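Long-range contacts in NAD(P)H dehydrogenase (quinone) (Mycobacterium tuberculosis, PDB 1XDI), which catalyses the reduction of quinones to quinols by NADH or NADPH with the help of one bound FAD per subunit: residues 18-23 with 335-340; 209-214 with 239-244; 227-232 with 356-361. All blocks are in the same frame, centred on the assembly; numbering follows the deposited sequence.

Contact 1 (18-23 with 335-340); sequences ALVAAT and AMYHAL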
loop_
_atom_site.group_PDB
_atom_site.type_symbol
_atom_site.label_atom_id
_atom_site.label_comp_id
_atom_site.label_asym_id
_atom_site.label_seq_id
_atom_site.Cartn_x
_atom_site.Cartn_y
_atom_site.Cartn_z
ATOM N N ALA A 18 1.008 30.253 0.397
ATOM C CA ALA A 18 -0.044 31.125 -0.105
ATOM C C ALA A 18 -0.699 30.435 -1.278
ATOM O O ALA A 18 -1.914 30.416 -1.416
ATOM C CB ALA A 18 0.542 32.461 -0.548
ATOM N N LEU A 19 0.140 29.862 -2.123
ATOM C CA LEU A 19 -0.324 29.173 -3.312
ATOM C C LEU A 19 -1.325 28.119 -2.930
ATOM O O LEU A 19 -2.386 28.069 -3.505
ATOM C CB LEU A 19 0.849 28.522 -4.038
ATOM C CG LEU A 19 0.902 28.789 -5.538
ATOM C CD1 LEU A 19 0.516 30.226 -5.820
ATOM C CD2 LEU A 19 2.299 28.562 -6.050
ATOM N N VAL A 20 -0.963 27.281 -1.950
ATOM C CA VAL A 20 -1.810 26.186 -1.457
ATOM C C VAL A 20 -3.036 26.762 -0.840
ATOM O O VAL A 20 -4.102 26.213 -1.009
ATOM C CB VAL A 20 -1.073 25.266 -0.369
ATOM C CG1 VAL A 20 -2.081 24.752 0.704
ATOM C CG2 VAL A 20 -0.383 24.073 -1.058
ATOM N N ALA A 21 -2.872 27.871 -0.128
ATOM C CA ALA A 21 -3.981 28.548 0.547
ATOM C C ALA A 21 -5.057 29.000 -0.385
ATOM O O ALA A 21 -6.190 28.569 -0.286
ATOM C CB ALA A 21 -3.472 29.741 1.311
ATOM N N ALA A 22 -4.686 29.899 -1.290
ATOM C CA ALA A 22 -5.595 30.445 -2.301
ATOM C C ALA A 22 -6.094 29.439 -3.350
ATOM O O ALA A 22 -7.169 29.627 -3.899
ATOM C CB ALA A 22 -4.914 31.579 -3.020
ATOM N N THR A 23 -5.323 28.388 -3.639
ATOM C CA THR A 23 -5.715 27.443 -4.672
ATOM C C THR A 23 -6.758 26.472 -4.201
ATOM O O THR A 23 -7.700 26.176 -4.935
ATOM C CB THR A 23 -4.486 26.653 -5.270
ATOM O OG1 THR A 23 -3.742 27.500 -6.190
ATOM C CG2 THR A 23 -4.960 25.362 -5.978
ATOM N N ALA A 335 1.625 24.023 6.904
ATOM C CA ALA A 335 1.011 25.009 7.824
ATOM C C ALA A 335 -0.299 25.513 7.250
ATOM O O ALA A 335 -1.157 25.981 7.974
ATOM C CB ALA A 335 1.918 26.204 8.092
ATOM N N MET A 336 -0.463 25.438 5.946
ATOM C CA MET A 336 -1.718 25.868 5.430
ATOM C C MET A 336 -2.655 24.724 5.608
ATOM O O MET A 336 -3.814 24.941 5.948
ATOM C CB MET A 336 -1.593 26.267 3.976
ATOM C CG MET A 336 -0.776 27.560 3.823
ATOM S SD MET A 336 -1.551 28.915 4.710
ATOM C CE MET A 336 -0.654 28.976 6.307
ATOM N N TYR A 337 -2.161 23.499 5.414
ATOM C CA TYR A 337 -3.030 22.327 5.557
ATOM C C TYR A 337 -3.567 22.190 6.999
ATOM O O TYR A 337 -4.744 21.860 7.231
ATOM C CB TYR A 337 -2.314 21.014 5.120
ATOM C CG TYR A 337 -1.906 20.883 3.626
ATOM C CD1 TYR A 337 -2.682 21.447 2.615
ATOM C CD2 TYR A 337 -0.692 20.245 3.253
ATOM C CE1 TYR A 337 -2.259 21.395 1.292
ATOM C CE2 TYR A 337 -0.266 20.195 1.929
ATOM C CZ TYR A 337 -1.053 20.778 0.951
ATOM O OH TYR A 337 -0.650 20.780 -0.378
ATOM N N HIS A 338 -2.711 22.456 7.977
ATOM C CA HIS A 338 -3.167 22.336 9.336
ATOM C C HIS A 338 -4.143 23.463 9.673
ATOM O O HIS A 338 -5.175 23.221 10.296
ATOM C CB HIS A 338 -2.001 22.309 10.319
ATOM C CG HIS A 338 -2.431 22.031 11.724
ATOM N ND1 HIS A 338 -2.754 23.033 12.610
ATOM C CD2 HIS A 338 -2.688 20.869 12.367
ATOM C CE1 HIS A 338 -3.189 22.503 13.738
ATOM N NE2 HIS A 338 -3.164 21.194 13.618
ATOM N N ALA A 339 -3.859 24.693 9.263
ATOM C CA ALA A 339 -4.809 25.790 9.557
ATOM C C ALA A 339 -6.117 25.733 8.790
ATOM O O ALA A 339 -7.085 26.261 9.254
ATOM C CB ALA A 339 -4.176 27.168 9.353
ATOM N N LEU A 340 -6.176 25.108 7.625
ATOM C CA LEU A 340 -7.461 25.066 6.904
ATOM C C LEU A 340 -8.221 23.724 6.970
ATOM O O LEU A 340 -8.902 23.331 6.038
ATOM C CB LEU A 340 -7.232 25.533 5.459
ATOM C CG LEU A 340 -6.569 26.938 5.420
ATOM C CD1 LEU A 340 -6.088 27.167 4.052
ATOM C CD2 LEU A 340 -7.494 28.077 5.792
#
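Val20 of helix 12-24 packs against Met336 and Tyr337 of helix 325-339, joining two helices of the Rossmann-type FAD-binding domain that lie far apart in the chain. Helix 12-24 is the one that follows the glycine-rich turn after strand 3-8. The two short segments run in the same general direction, 36° apart and with axes 9.3 Å from one another, and no hydrogen bond links them: the contact is made by side chains alone.

The Tyr337 side chain can be followed outward. Its CB leaves the helix without heading for the partner, but with CG placed anti to the carbonyl carbon (chi1 -64°) the ring swings across to Val20, and the two side chains meet at about a right angle. CD1 comes first, 3.9 Å from Val20 CG1. The next atom, CE1, is the part of the ring nearest that methyl, which approaches it obliquely. At CZ the other branch takes over, with Val20 CG2 3.9 Å away, and the hydroxyl OH ends beside the same CG2. CD1, CE1, CZ and OH thus lie in turn against the two valine methyls; Tyr337 also packs on Arg462 of a neighbouring subunit.

Met336 fills the adjoining position. Its CB sits 3.6 Å from Val20 CG1, while Ala21, like Met336, also rests on Ile5 of strand 3-8, so that strand, helix 12-24 and helix 325-339 close on one another here. Beyond the helix end, Leu340 adds CD1 at 4.3 Å from Ala21 CA. In the methionine chain the bend at chi2 brings SD to 4.0 Å from Ala21 CB, and that at chi3 turns CE away from the first helix.

Contact 2 (209-214 with 239-244); sequences TVVASQ and RLFKNA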
loop_
_atom_site.group_PDB
_atom_site.type_symbol
_atom_site.label_atom_id
_atom_site.label_comp_id
_atom_site.label_asym_id
_atom_site.label_seq_id
_atom_site.Cartn_x
_atom_site.Cartn_y
_atom_site.Cartn_z
ATOM N N THR A 209 41.884 28.137 -3.010
ATOM C CA THR A 209 42.539 27.692 -1.806
ATOM C C THR A 209 41.461 27.700 -0.732
ATOM O O THR A 209 40.880 28.731 -0.422
ATOM C CB THR A 209 43.673 28.642 -1.472
ATOM O OG1 THR A 209 44.606 28.627 -2.555
ATOM C CG2 THR A 209 44.390 28.223 -0.183
ATOM N N VAL A 210 41.163 26.540 -0.190
ATOM C CA VAL A 210 40.111 26.461 0.810
ATOM C C VAL A 210 40.699 26.452 2.229
ATOM O O VAL A 210 41.754 25.821 2.486
ATOM C CB VAL A 210 39.249 25.144 0.666
ATOM C CG1 VAL A 210 37.968 25.296 1.453
ATOM C CG2 VAL A 210 38.972 24.828 -0.763
ATOM N N VAL A 211 40.032 27.180 3.125
ATOM C CA VAL A 211 40.401 27.174 4.516
ATOM C C VAL A 211 39.204 26.507 5.132
ATOM O O VAL A 211 38.246 27.154 5.519
ATOM C CB VAL A 211 40.602 28.583 5.116
ATOM C CG1 VAL A 211 40.904 28.455 6.637
ATOM C CG2 VAL A 211 41.780 29.298 4.389
ATOM N N ALA A 212 39.282 25.189 5.197
ATOM C CA ALA A 212 38.225 24.335 5.740
ATOM C C ALA A 212 38.290 24.072 7.256
ATOM O O ALA A 212 39.371 23.823 7.785
ATOM C CB ALA A 212 38.285 22.990 5.016
ATOM N N SER A 213 37.142 24.082 7.940
ATOM C CA SER A 213 37.117 23.793 9.377
ATOM C C SER A 213 37.190 22.302 9.560
ATOM O O SER A 213 37.704 21.809 10.552
ATOM C CB SER A 213 35.841 24.266 10.036
ATOM O OG SER A 213 35.088 25.072 9.161
ATOM N N GLN A 214 36.698 21.563 8.591
ATOM C CA GLN A 214 36.714 20.124 8.732
ATOM C C GLN A 214 37.835 19.477 7.915
ATOM O O GLN A 214 38.727 20.162 7.408
ATOM C CB GLN A 214 35.330 19.575 8.335
ATOM C CG GLN A 214 34.370 19.319 9.521
ATOM C CD GLN A 214 34.277 20.486 10.515
ATOM O OE1 GLN A 214 34.040 21.630 10.122
ATOM N NE2 GLN A 214 34.451 20.198 11.804
ATOM N N ARG A 239 43.403 23.535 -3.653
ATOM C CA ARG A 239 44.338 23.614 -2.534
ATOM C C ARG A 239 43.526 23.724 -1.242
ATOM O O ARG A 239 42.599 24.525 -1.194
ATOM C CB ARG A 239 45.163 24.920 -2.683
ATOM C CG ARG A 239 46.666 24.862 -3.010
ATOM C CD ARG A 239 47.200 26.259 -3.368
ATOM N NE ARG A 239 47.497 26.472 -4.802
ATOM C CZ ARG A 239 47.082 27.530 -5.505
ATOM N NH1 ARG A 239 46.344 28.456 -4.930
ATOM N NH2 ARG A 239 47.447 27.711 -6.766
ATOM N N LEU A 240 43.848 22.965 -0.195
ATOM C CA LEU A 240 43.100 23.182 1.053
ATOM C C LEU A 240 43.949 23.103 2.321
ATOM O O LEU A 240 44.885 22.329 2.385
ATOM C CB LEU A 240 41.914 22.203 1.216
ATOM C CG LEU A 240 42.271 20.792 1.680
ATOM C CD1 LEU A 240 41.132 19.953 2.064
ATOM C CD2 LEU A 240 43.011 20.143 0.543
ATOM N N PHE A 241 43.627 23.946 3.306
ATOM C CA PHE A 241 44.268 23.893 4.623
ATOM C C PHE A 241 43.153 23.221 5.442
ATOM O O PHE A 241 42.106 23.851 5.686
ATOM C CB PHE A 241 44.502 25.288 5.258
ATOM C CG PHE A 241 45.524 26.148 4.560
ATOM C CD1 PHE A 241 46.869 25.821 4.579
ATOM C CD2 PHE A 241 45.125 27.327 3.910
ATOM C CE1 PHE A 241 47.792 26.649 3.971
ATOM C CE2 PHE A 241 46.038 28.160 3.298
ATOM C CZ PHE A 241 47.374 27.830 3.328
ATOM N N LYS A 242 43.349 21.968 5.862
ATOM C CA LYS A 242 42.326 21.279 6.677
ATOM C C LYS A 242 42.350 21.830 8.078
ATOM O O LYS A 242 43.374 22.312 8.514
ATOM C CB LYS A 242 42.592 19.768 6.819
ATOM C CG LYS A 242 42.481 18.927 5.548
ATOM C CD LYS A 242 43.600 17.905 5.526
ATOM C CE LYS A 242 43.382 16.847 4.493
ATOM N NZ LYS A 242 42.838 15.670 5.225
ATOM N N ASN A 243 41.223 21.726 8.771
ATOM C CA ASN A 243 41.065 22.134 10.165
ATOM C C ASN A 243 41.587 23.485 10.556
ATOM O O ASN A 243 42.317 23.625 11.527
ATOM C CB ASN A 243 41.690 21.087 11.077
ATOM C CG ASN A 243 41.159 19.697 10.809
ATOM O OD1 ASN A 243 39.946 19.492 10.650
ATOM N ND2 ASN A 243 42.063 18.727 10.757
ATOM N N ALA A 244 41.208 24.497 9.806
ATOM C CA ALA A 244 41.660 25.816 10.137
ATOM C C ALA A 244 40.478 26.743 10.032
ATOM O O ALA A 244 39.541 26.492 9.265
ATOM C CB ALA A 244 42.771 26.229 9.201
#
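Val210 is gripped by both neighbours of Leu240: its N donates to Arg239 O at 2.7 Å and its O accepts from Phe241 N at 2.8 Å, the pattern of parallel strands. Strands 209-211 and 239-241 run 19° apart, joined through helix 223-235 in a beta-alpha-beta crossover of the second Rossmann-type domain, which by family probably binds NAD(P)H; strand 239-241 is the outermost of its sheet within the chain. Backbone bonding continues past the strands. Ala212 N reaches Phe241 O at 3.2 Å, less straight than the rest (139°), Ala212 O takes Ala244 N at 2.8 Å, and Gln214 O takes Asn243 N from above its carbonyl plane.

Thr209, Val211, Arg239 and Phe241 share one face. Thr209 OG1, which is hydrogen-bonded to His184 NE2, also lies at the edge of the Arg239 guanidinium, in its plane. The Phe241 ring slants past Thr209, whose CG2 is 3.9 Å from CE2, and meets Val211 CG2 at its edge. On the other face Val210 and Leu240 touch through their CB atoms. The remaining Val211 branch, CG1, lies 3.9 Å from Ala244 CB.

Contact 3 (227-232 with 356-361); sequences LVLEES and VFTRPE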
loop_
_atom_site.group_PDB
_atom_site.type_symbol
_atom_site.label_atom_id
_atom_site.label_comp_id
_atom_site.label_asym_id
_atom_site.label_seq_id
_atom_site.Cartn_x
_atom_site.Cartn_y
_atom_site.Cartn_z
ATOM N N LEU A 227 34.394 10.717 -0.986
ATOM C CA LEU A 227 35.610 10.348 -1.671
ATOM C C LEU A 227 35.584 10.754 -3.116
ATOM O O LEU A 227 36.543 11.344 -3.604
ATOM C CB LEU A 227 35.797 8.850 -1.584
ATOM C CG LEU A 227 37.193 8.432 -1.190
ATOM C CD1 LEU A 227 37.248 6.907 -1.175
ATOM C CD2 LEU A 227 38.156 9.019 -2.185
ATOM N N VAL A 228 34.488 10.436 -3.794
ATOM C CA VAL A 228 34.354 10.782 -5.202
ATOM C C VAL A 228 34.695 12.264 -5.349
ATOM O O VAL A 228 35.412 12.657 -6.260
ATOM C CB VAL A 228 32.874 10.544 -5.755
ATOM C CG1 VAL A 228 32.735 11.116 -7.161
ATOM C CG2 VAL A 228 32.532 9.080 -5.810
ATOM N N LEU A 229 34.194 13.099 -4.444
ATOM C CA LEU A 229 34.459 14.504 -4.606
ATOM C C LEU A 229 35.841 14.933 -4.162
ATOM O O LEU A 229 36.465 15.761 -4.836
ATOM C CB LEU A 229 33.335 15.324 -3.966
ATOM C CG LEU A 229 32.419 15.820 -5.119
ATOM C CD1 LEU A 229 31.076 16.218 -4.551
ATOM C CD2 LEU A 229 33.037 17.030 -5.873
ATOM N N GLU A 230 36.319 14.370 -3.050
ATOM C CA GLU A 230 37.681 14.640 -2.560
ATOM C C GLU A 230 38.689 14.333 -3.691
ATOM O O GLU A 230 39.497 15.209 -4.058
ATOM C CB GLU A 230 38.004 13.760 -1.341
ATOM C CG GLU A 230 39.318 14.044 -0.581
ATOM C CD GLU A 230 39.398 13.220 0.724
ATOM O OE1 GLU A 230 39.178 11.988 0.616
ATOM O OE2 GLU A 230 39.672 13.786 1.826
ATOM N N GLU A 231 38.647 13.114 -4.244
ATOM C CA GLU A 231 39.550 12.783 -5.346
ATOM C C GLU A 231 39.426 13.792 -6.485
ATOM O O GLU A 231 40.425 14.159 -7.105
ATOM C CB GLU A 231 39.237 11.417 -5.930
ATOM C CG GLU A 231 39.669 10.250 -5.079
ATOM C CD GLU A 231 41.168 10.159 -4.893
ATOM O OE1 GLU A 231 41.929 10.524 -5.838
ATOM O OE2 GLU A 231 41.562 9.692 -3.804
ATOM N N SER A 232 38.195 14.229 -6.763
ATOM C CA SER A 232 37.942 15.172 -7.840
ATOM C C SER A 232 38.576 16.537 -7.594
ATOM O O SER A 232 39.338 17.000 -8.431
ATOM C CB SER A 232 36.440 15.316 -8.084
ATOM O OG SER A 232 36.162 16.191 -9.190
ATOM N N VAL A 356 23.882 18.067 -3.337
ATOM C CA VAL A 356 24.979 19.053 -3.303
ATOM C C VAL A 356 25.208 19.257 -4.771
ATOM O O VAL A 356 25.417 18.286 -5.480
ATOM C CB VAL A 356 26.326 18.452 -2.769
ATOM C CG1 VAL A 356 27.463 19.471 -2.944
ATOM C CG2 VAL A 356 26.221 18.055 -1.345
ATOM N N PHE A 357 25.181 20.488 -5.246
ATOM C CA PHE A 357 25.395 20.677 -6.688
ATOM C C PHE A 357 26.849 20.831 -7.244
ATOM O O PHE A 357 27.203 21.879 -7.796
ATOM C CB PHE A 357 24.492 21.804 -7.187
ATOM C CG PHE A 357 23.048 21.405 -7.322
ATOM C CD1 PHE A 357 22.600 20.771 -8.466
ATOM C CD2 PHE A 357 22.128 21.672 -6.292
ATOM C CE1 PHE A 357 21.254 20.415 -8.580
ATOM C CE2 PHE A 357 20.783 21.314 -6.411
ATOM C CZ PHE A 357 20.354 20.688 -7.557
ATOM N N THR A 358 27.654 19.762 -7.115
ATOM C CA THR A 358 29.044 19.712 -7.599
ATOM C C THR A 358 29.030 19.019 -8.945
ATOM O O THR A 358 27.960 18.810 -9.524
ATOM C CB THR A 358 29.879 18.842 -6.680
ATOM O OG1 THR A 358 28.989 18.020 -5.927
ATOM C CG2 THR A 358 30.694 19.657 -5.717
ATOM N N ARG A 359 30.204 18.701 -9.483
ATOM C CA ARG A 359 30.212 17.904 -10.708
ATOM C C ARG A 359 31.166 16.778 -10.343
ATOM O O ARG A 359 32.364 16.989 -10.090
ATOM C CB ARG A 359 30.658 18.674 -11.966
ATOM C CG ARG A 359 29.433 19.133 -12.853
ATOM C CD ARG A 359 29.515 20.592 -13.453
ATOM N NE ARG A 359 29.992 21.522 -12.426
ATOM C CZ ARG A 359 30.562 22.696 -12.669
ATOM N NH1 ARG A 359 30.713 23.080 -13.936
ATOM N NH2 ARG A 359 31.009 23.458 -11.657
ATOM N N PRO A 360 30.606 15.570 -10.150
ATOM C CA PRO A 360 29.181 15.219 -10.245
ATOM C C PRO A 360 28.320 15.660 -9.072
ATOM O O PRO A 360 28.822 16.096 -8.040
ATOM C CB PRO A 360 29.209 13.706 -10.312
ATOM C CG PRO A 360 30.456 13.366 -9.483
ATOM C CD PRO A 360 31.428 14.348 -10.038
ATOM N N GLU A 361 27.004 15.506 -9.250
ATOM C CA GLU A 361 26.015 15.813 -8.241
ATOM C C GLU A 361 25.977 14.655 -7.219
ATOM O O GLU A 361 26.346 13.506 -7.500
ATOM C CB GLU A 361 24.632 15.969 -8.900
ATOM C CG GLU A 361 24.360 17.313 -9.610
ATOM C CD GLU A 361 22.950 17.424 -10.262
ATOM O OE1 GLU A 361 22.037 16.648 -9.881
ATOM O OE2 GLU A 361 22.750 18.306 -11.139
#
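Leu229 and Thr358 reach toward each other tip to tip, the forked end of the leucine set against the threonine's own branches. Leu229 CD2 lies 3.5 Å from Thr358 CG2, and Leu229 CD1 faces Thr358 CB at 3.6 Å and abuts Thr358 OG1 as well. One residue earlier on helix 223-235, Val228 points at the loop and its CG1, anti to the backbone N (chi1 171°), crosses obliquely to Pro360 CG at 4.0 Å. Ser232 borders the contact from the next turn, with OG 4.0 Å from Arg359 O.

The loop owes its shape to bonds of its own. Thr358 OG1 donates to Pro360 O at 2.9 Å, closing a small ring over Arg359, and the peptide bond before Pro360 is cis. Phe357 stands at the centre of an inverse gamma turn, and its N is hydrogen-bonded to Glu196 of helix 192-203. Arg359, whose side chain leaves the backbone away from helix 223-235, pairs with Asp199 of helix 192-203 in a salt bridge. Phe357 also touches FAD and packs on Arg391 of a neighbouring subunit.

The contact therefore joins a helix of the second Rossmann-type domain to the loop between strands 353-356 and 361-366, in the dimerisation domain. No hydrogen bond crosses between the two segments. They meet by van der Waals packing, and the threonine hydroxyl, even where it abuts the leucine methyl, has its polar partner, Pro360 O, inside the loop.

Contacts 2 and 3 share helix 223-235: it forms the crossover between the strands of contact 2 and supplies one side of contact 3. Their centres are 17 Å apart and their nearest atoms about 5 Å. Contact 1 lies on the other side of the chain's centre, its own centre 44 Å from that of contact 2 and 38 Å from that of contact 3, and contact 2 is nested inside the loop it closes. Contacts 1 and 3 differ in their distance from FAD: about 13 Å for the Met336 side chain and about 11 Å for that of Thr358, while Phe357, within 356-361, touches it. Contact 2 lies away from the annotated FAD-binding residues.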